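Local atomic coordinates of NTF2 fold protein loop-helix-loop design NT-9 (Synthetic construct, PDB entry 6W90), a protein that is a de novo designed NTF2-fold protein made to explore new loop-helix-loop geometries, and holds a phospholipid in its pocket. Residues 68-74 against 86-92. Sequence-based numbering, arbitrary orientation.
Sequences YDRVEIR and EIELESN. With 3PE (1,2-Distearoyl-sn-glycerophosphoethanolamine), chain B.
The ring of Y68 lies over the side chain of L89, whose CB sits 3.9 Å from the ring centroid, 20° off the normal, in a CH-pi contact shifted toward the ring's rim. L89 turns its two methyls to different neighbours: CD1 comes 3.4 Å from the ester carbonyl oxygen O32 of the bound phospholipid, while CD2 packs alongside V71. V71 has CG1 anti to the backbone N (chi1 175°), which brings that methyl 3.6 Å from CG2 of I87. W96, in the next strand, meets the Y68 ring edge-to-face. An alanine in place of Y68 would remove the ring and would probably leave the CB side of L89 uncovered, with W96 short of its aromatic mate and a gap in the pocket wall near O32.

The backbones form one end of the antiparallel hairpin of strands 70-79 and 82-91, with R70-E90 and E72-E88 as hydrogen-bonded pairs. At the start of strand 70-79 a classic beta bulge makes E90 O accept two bonds, from D69 N at 2.8 Å and from R70 N at 3.2 Å.

On the face away from the lipid, R70 bends at chi3 and gives NE to E72 OE2 in a straight 2.7 Å salt bridge, meeting the oxygen from above the carboxylate plane; its link to E90 OE1 is long. R74, bent at chi2 and chi3, brings NH1 to E88 OE1 in a salt bridge at the guanidinium edge, the two planes perpendicular, though the modelled separation is doubtfully short. E72 OE2 and E90 OE1 stand only 3.6 Å apart, so R70 probably offsets their mutual repulsion: this end of the hairpin is apolar toward the lipid and helix 6-22, while clustered carboxylates meet R70, R74 and K95 on its other face.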
ATOM      1  N   TYR A  68       3.029  -4.908 -13.939  1.00 24.31           N
ATOM      2  CA  TYR A  68       4.370  -5.315 -13.543  1.00 20.94           C
ATOM      3  C   TYR A  68       4.642  -6.798 -13.728  1.00 25.35           C
ATOM      4  O   TYR A  68       3.776  -7.631 -13.461  1.00 30.42           O
ATOM      5  CB  TYR A  68       4.619  -4.978 -12.070  1.00 24.30           C
ATOM      6  CG  TYR A  68       4.277  -3.576 -11.811  1.00 26.79           C
ATOM      7  CD1 TYR A  68       5.073  -2.553 -12.282  1.00 26.95           C
ATOM      8  CD2 TYR A  68       3.103  -3.249 -11.152  1.00 31.62           C
ATOM      9  CE1 TYR A  68       4.717  -1.234 -12.062  1.00 32.70           C
ATOM     10  CE2 TYR A  68       2.750  -1.966 -10.921  1.00 33.63           C
ATOM     11  CZ  TYR A  68       3.541  -0.952 -11.377  1.00 34.14           C
ATOM     12  OH  TYR A  68       3.142   0.349 -11.143  1.00 40.03           O
ATOM     13  N   ASP A  69       5.881  -7.105 -14.131  1.00 26.03           N
ATOM     14  CA  ASP A  69       6.337  -8.472 -14.309  1.00 29.97           C
ATOM     15  C   ASP A  69       6.805  -9.113 -13.014  1.00 27.42           C
ATOM     16  O   ASP A  69       6.793 -10.344 -12.887  1.00 28.11           O
ATOM     17  CB  ASP A  69       7.553  -8.524 -15.230  1.00 38.67           C
ATOM     18  CG  ASP A  69       7.203  -8.466 -16.650  1.00 59.41           C
ATOM     19  OD1 ASP A  69       6.321  -9.245 -17.054  1.00 70.04           O
ATOM     20  OD2 ASP A  69       7.823  -7.648 -17.352  1.00 64.23           O
ATOM     21  N   ARG A  70       7.351  -8.302 -12.111  1.00 24.71           N
ATOM     22  CA  ARG A  70       7.996  -8.764 -10.901  1.00 25.81           C
ATOM     23  C   ARG A  70       7.704  -7.790  -9.787  1.00 23.36           C
ATOM     24  O   ARG A  70       7.764  -6.579  -9.989  1.00 23.18           O
ATOM     25  CB  ARG A  70       9.503  -8.801 -11.055  1.00 33.00           C
ATOM     26  CG  ARG A  70      10.167 -10.009 -10.720  1.00 38.30           C
ATOM     27  CD  ARG A  70      11.611  -9.818 -11.124  1.00 42.83           C
ATOM     28  NE  ARG A  70      12.414 -10.512 -10.150  1.00 46.42           N
ATOM     29  CZ  ARG A  70      12.923 -11.723 -10.338  1.00 49.78           C
ATOM     30  NH1 ARG A  70      12.736 -12.372 -11.483  1.00 45.65           N
ATOM     31  NH2 ARG A  70      13.624 -12.277  -9.365  1.00 54.71           N
ATOM     32  N   VAL A  71       7.433  -8.317  -8.604  1.00 21.09           N
ATOM     33  CA  VAL A  71       7.156  -7.519  -7.419  1.00 21.39           C
ATOM     34  C   VAL A  71       7.930  -8.186  -6.290  1.00 25.79           C
ATOM     35  O   VAL A  71       7.781  -9.391  -6.071  1.00 28.43           O
ATOM     36  CB  VAL A  71       5.645  -7.437  -7.121  1.00 22.29           C
ATOM     37  CG1 VAL A  71       5.455  -6.704  -5.843  1.00 27.66           C
ATOM     38  CG2 VAL A  71       4.936  -6.812  -8.261  1.00 26.66           C
ATOM     39  N   GLU A  72       8.775  -7.421  -5.594  1.00 24.80           N
ATOM     40  CA  GLU A  72       9.582  -7.982  -4.521  1.00 25.58           C
ATOM     41  C   GLU A  72       9.704  -6.982  -3.379  1.00 25.04           C
ATOM     42  O   GLU A  72       9.954  -5.801  -3.619  1.00 25.94           O
ATOM     43  CB  GLU A  72      11.011  -8.319  -4.982  1.00 31.97           C
ATOM     44  CG  GLU A  72      11.150  -9.120  -6.251  1.00 47.65           C
ATOM     45  CD  GLU A  72      12.608  -9.354  -6.607  1.00 63.90           C
ATOM     46  OE1 GLU A  72      13.407  -9.610  -5.677  1.00 64.04           O
ATOM     47  OE2 GLU A  72      12.949  -9.258  -7.808  1.00 72.02           O
ATOM     48  N   ILE A  73       9.625  -7.472  -2.144  1.00 22.28           N
ATOM     49  CA  ILE A  73       9.877  -6.652  -0.969  1.00 24.43           C
ATOM     50  C   ILE A  73      11.380  -6.523  -0.801  1.00 24.30           C
ATOM     51  O   ILE A  73      12.079  -7.531  -0.640  1.00 29.08           O
ATOM     52  CB  ILE A  73       9.250  -7.273   0.282  1.00 28.29           C
ATOM     53  CG1 ILE A  73       7.745  -7.404   0.129  1.00 30.89           C
ATOM     54  CG2 ILE A  73       9.599  -6.404   1.461  1.00 28.90           C
ATOM     55  CD1 ILE A  73       7.119  -8.186   1.262  1.00 34.36           C
ATOM     56  N   ARG A  74      11.875  -5.291  -0.799  1.00 21.75           N
ATOM     57  CA  ARG A  74      13.302  -5.057  -0.686  1.00 24.79           C
ATOM     58  C   ARG A  74      13.757  -4.621   0.692  1.00 27.43           C
ATOM     59  O   ARG A  74      14.956  -4.737   0.990  1.00 28.69           O
ATOM     60  CB  ARG A  74      13.767  -3.969  -1.664  1.00 27.75           C
ATOM     61  CG  ARG A  74      13.754  -4.350  -3.148  1.00 31.46           C
ATOM     62  CD  ARG A  74      14.720  -5.469  -3.537  1.00 44.29           C
ATOM     63  NE  ARG A  74      16.101  -5.125  -3.199  1.00 59.35           N
ATOM     64  CZ  ARG A  74      16.946  -4.477  -3.998  1.00 69.04           C
ATOM     65  NH1 ARG A  74      16.568  -4.096  -5.211  1.00 72.41           N
ATOM     66  NH2 ARG A  74      18.177  -4.211  -3.580  1.00 70.90           N
ATOM     67  N   GLU A  86       9.651  -1.168   1.685  1.00 19.50           N
ATOM     68  CA  GLU A  86       9.974  -0.814   0.305  1.00 20.61           C
ATOM     69  C   GLU A  86       9.746  -2.018  -0.588  1.00 18.35           C
ATOM     70  O   GLU A  86      10.215  -3.126  -0.286  1.00 19.91           O
ATOM     71  CB  GLU A  86      11.408  -0.355   0.144  1.00 26.36           C
ATOM     72  CG  GLU A  86      11.749   0.914   0.834  1.00 38.79           C
ATOM     73  CD  GLU A  86      13.217   1.284   0.592  1.00 52.97           C
ATOM     74  OE1 GLU A  86      13.718   2.184   1.300  1.00 61.74           O
ATOM     75  OE2 GLU A  86      13.864   0.667  -0.293  1.00 54.03           O
ATOM     76  N   ILE A  87       8.988  -1.803  -1.651  1.00 21.73           N
ATOM     77  CA  ILE A  87       8.657  -2.837  -2.610  1.00 21.02           C
ATOM     78  C   ILE A  87       9.165  -2.391  -3.967  1.00 22.34           C
ATOM     79  O   ILE A  87       8.960  -1.246  -4.367  1.00 24.18           O
ATOM     80  CB  ILE A  87       7.146  -3.101  -2.657  1.00 24.68           C
ATOM     81  CG1 ILE A  87       6.680  -3.670  -1.316  1.00 23.52           C
ATOM     82  CG2 ILE A  87       6.872  -4.125  -3.734  1.00 29.13           C
ATOM     83  CD1 ILE A  87       5.206  -3.717  -1.182  1.00 26.20           C
ATOM     84  N   GLU A  88       9.857  -3.272  -4.653  1.00 20.95           N
ATOM     85  CA  GLU A  88      10.351  -2.983  -5.989  1.00 21.65           C
ATOM     86  C   GLU A  88       9.443  -3.655  -7.004  1.00 22.22           C
ATOM     87  O   GLU A  88       9.065  -4.817  -6.846  1.00 23.64           O
ATOM     88  CB  GLU A  88      11.784  -3.460  -6.057  1.00 31.02           C
ATOM     89  CG  GLU A  88      12.510  -3.279  -7.302  1.00 40.58           C
ATOM     90  CD  GLU A  88      13.897  -3.823  -7.082  1.00 46.13           C
ATOM     91  OE1 GLU A  88      14.638  -3.139  -6.340  1.00 46.67           O
ATOM     92  OE2 GLU A  88      14.196  -4.947  -7.568  1.00 49.16           O
ATOM     93  N   LEU A  89       9.065  -2.896  -8.024  1.00 21.54           N
ATOM     94  CA  LEU A  89       8.165  -3.330  -9.083  1.00 19.86           C
ATOM     95  C   LEU A  89       8.925  -3.183 -10.382  1.00 24.80           C
ATOM     96  O   LEU A  89       9.576  -2.161 -10.598  1.00 26.25           O
ATOM     97  CB  LEU A  89       6.907  -2.484  -9.100  1.00 21.29           C
ATOM     98  CG  LEU A  89       6.255  -2.150  -7.762  1.00 28.40           C
ATOM     99  CD1 LEU A  89       5.324  -0.932  -7.903  1.00 36.48           C
ATOM    100  CD2 LEU A  89       5.488  -3.303  -7.388  1.00 31.72           C
ATOM    101  N   GLU A  90       8.911  -4.221 -11.204  1.00 20.48           N
ATOM    102  CA  GLU A  90       9.712  -4.199 -12.401  1.00 24.48           C
ATOM    103  C   GLU A  90       8.893  -4.593 -13.609  1.00 23.37           C
ATOM    104  O   GLU A  90       8.039  -5.476 -13.545  1.00 24.36           O
ATOM    105  CB  GLU A  90      10.860  -5.174 -12.349  1.00 30.49           C
ATOM    106  CG  GLU A  90      11.801  -5.066 -11.209  1.00 48.80           C
ATOM    107  CD  GLU A  90      12.957  -6.027 -11.397  1.00 64.51           C
ATOM    108  OE1 GLU A  90      13.203  -6.845 -10.482  1.00 69.23           O
ATOM    109  OE2 GLU A  90      13.581  -5.979 -12.488  1.00 67.85           O
ATOM    110  N   SER A  91       9.229  -3.976 -14.733  1.00 24.72           N
ATOM    111  CA  SER A  91       8.681  -4.371 -16.021  1.00 29.22           C
ATOM    112  C   SER A  91       9.716  -4.043 -17.086  1.00 24.78           C
ATOM    113  O   SER A  91      10.068  -2.878 -17.248  1.00 27.56           O
ATOM    114  CB  SER A  91       7.379  -3.634 -16.305  1.00 38.87           C
ATOM    115  OG  SER A  91       6.903  -3.945 -17.598  1.00 45.70           O
ATOM    116  N   ASN A  92      10.210  -5.049 -17.787  1.00 27.43           N
ATOM    117  CA  ASN A  92      11.106  -4.878 -18.923  1.00 26.34           C
ATOM    118  C   ASN A  92      12.189  -3.820 -18.710  1.00 27.45           C
ATOM    119  O   ASN A  92      12.342  -2.879 -19.482  1.00 28.40           O
ATOM    120  CB  ASN A  92      10.290  -4.561 -20.174  1.00 28.01           C
ATOM    121  CG  ASN A  92      11.097  -4.630 -21.414  1.00 28.42           C
ATOM    122  OD1 ASN A  92      12.013  -5.451 -21.556  1.00 29.65           O
ATOM    123  ND2 ASN A  92      10.780  -3.755 -22.346  1.00 30.35           N
TER
HETATM  124  P   3PE B 201       9.427   5.539  -8.731  1.00 33.40           P
HETATM  125  N   3PE B 201       9.841   8.443  -5.482  1.00 78.91           N
HETATM  126  O11 3PE B 201       7.982   4.900  -8.263  1.00 44.36           O
HETATM  127  O12 3PE B 201      10.495   4.478  -8.683  1.00 30.56           O
HETATM  128  O13 3PE B 201       9.873   6.685  -7.614  1.00 43.90           O
HETATM  129  O14 3PE B 201       9.352   6.240 -10.087  1.00 31.72           O
HETATM  130  C11 3PE B 201      10.329   6.266  -6.353  1.00 61.76           C
HETATM  131  C12 3PE B 201      10.897   7.458  -5.594  1.00 72.87           C
HETATM  132  C1  3PE B 201       6.863   5.743  -8.311  1.00 63.06           C
HETATM  133  C2  3PE B 201       5.569   4.960  -8.041  1.00 71.51           C
HETATM  134  C3  3PE B 201       5.881   4.003  -6.887  1.00 71.30           C
HETATM  135  O31 3PE B 201       4.713   3.485  -6.323  1.00 67.92           O
HETATM  136  O32 3PE B 201       4.406   2.360  -8.239  1.00 70.42           O
HETATM  137  C31 3PE B 201       3.982   2.651  -7.176  1.00 65.63           C
HETATM  138  C32 3PE B 201       2.627   2.127  -6.719  1.00 58.17           C
HETATM  139  C33 3PE B 201       2.132   0.934  -7.534  1.00 51.56           C
HETATM  140  C34 3PE B 201       1.353   0.051  -6.560  1.00 48.90           C
HETATM  141  C35 3PE B 201       0.443  -0.941  -7.274  1.00 50.96           C
HETATM  142  C36 3PE B 201       0.948  -2.361  -7.004  1.00 56.99           C
HETATM  143  C37 3PE B 201       0.557  -2.861  -5.607  1.00 62.12           C
HETATM  144  C38 3PE B 201       1.535  -2.422  -4.510  1.00 61.84           C
HETATM  145  C39 3PE B 201       1.650  -3.464  -3.387  1.00 59.02           C
HETATM  146  C3A 3PE B 201       0.366  -3.565  -2.554  1.00 56.09           C
HETATM  147  C3B 3PE B 201       0.590  -4.323  -1.240  1.00 54.86           C
HETATM  148  C3C 3PE B 201       0.676  -3.341  -0.070  1.00 54.50           C
HETATM  149  C3D 3PE B 201       0.585  -4.059   1.277  1.00 55.47           C
HETATM  150  C3E 3PE B 201       0.884  -3.059   2.399  1.00 59.30           C
HETATM  151  C3F 3PE B 201       1.252  -3.789   3.697  1.00 68.83           C
HETATM  152  C3G 3PE B 201       1.625  -2.785   4.796  1.00 75.69           C
HETATM  153  C3H 3PE B 201       2.589  -3.355   5.847  1.00 79.83           C
HETATM  154  C3I 3PE B 201       1.900  -4.248   6.883  1.00 79.67           C
HETATM  155  O21 3PE B 201       4.563   5.869  -7.693  1.00 73.70           O
HETATM  156  O22 3PE B 201       3.227   5.327  -9.451  1.00 72.47           O
HETATM  157  C21 3PE B 201       3.423   6.038  -8.513  1.00 69.83           C
HETATM  158  C22 3PE B 201       2.441   7.174  -8.161  1.00 59.07           C
HETATM  159  C23 3PE B 201       1.080   6.667  -7.659  1.00 51.97           C
HETATM  160  C24 3PE B 201       1.136   6.117  -6.229  1.00 45.45           C
HETATM  161  C25 3PE B 201      -0.192   5.470  -5.799  1.00 44.62           C
HETATM  162  C26 3PE B 201       0.110   4.532  -4.628  1.00 47.22           C
HETATM  163  C27 3PE B 201      -1.086   3.671  -4.216  1.00 47.37           C
HETATM  164  C28 3PE B 201      -0.688   2.681  -3.110  1.00 46.08           C
HETATM  165  C29 3PE B 201      -0.698   3.250  -1.677  1.00 48.42           C
HETATM  166  C2A 3PE B 201      -0.596   2.131  -0.621  1.00 47.53           C
HETATM  167  C2B 3PE B 201      -1.937   1.761   0.014  1.00 44.68           C
HETATM  168  C2C 3PE B 201      -1.866   0.390   0.696  1.00 43.81           C
HETATM  169  C2D 3PE B 201      -3.243  -0.266   0.626  1.00 43.45           C
HETATM  170  C2E 3PE B 201      -3.326  -1.543   1.451  1.00 43.78           C
HETATM  171  C2F 3PE B 201      -2.825  -2.742   0.649  1.00 45.98           C
HETATM  172  O   HOH W   1      10.265  -7.937 -17.312  1.00 39.21           O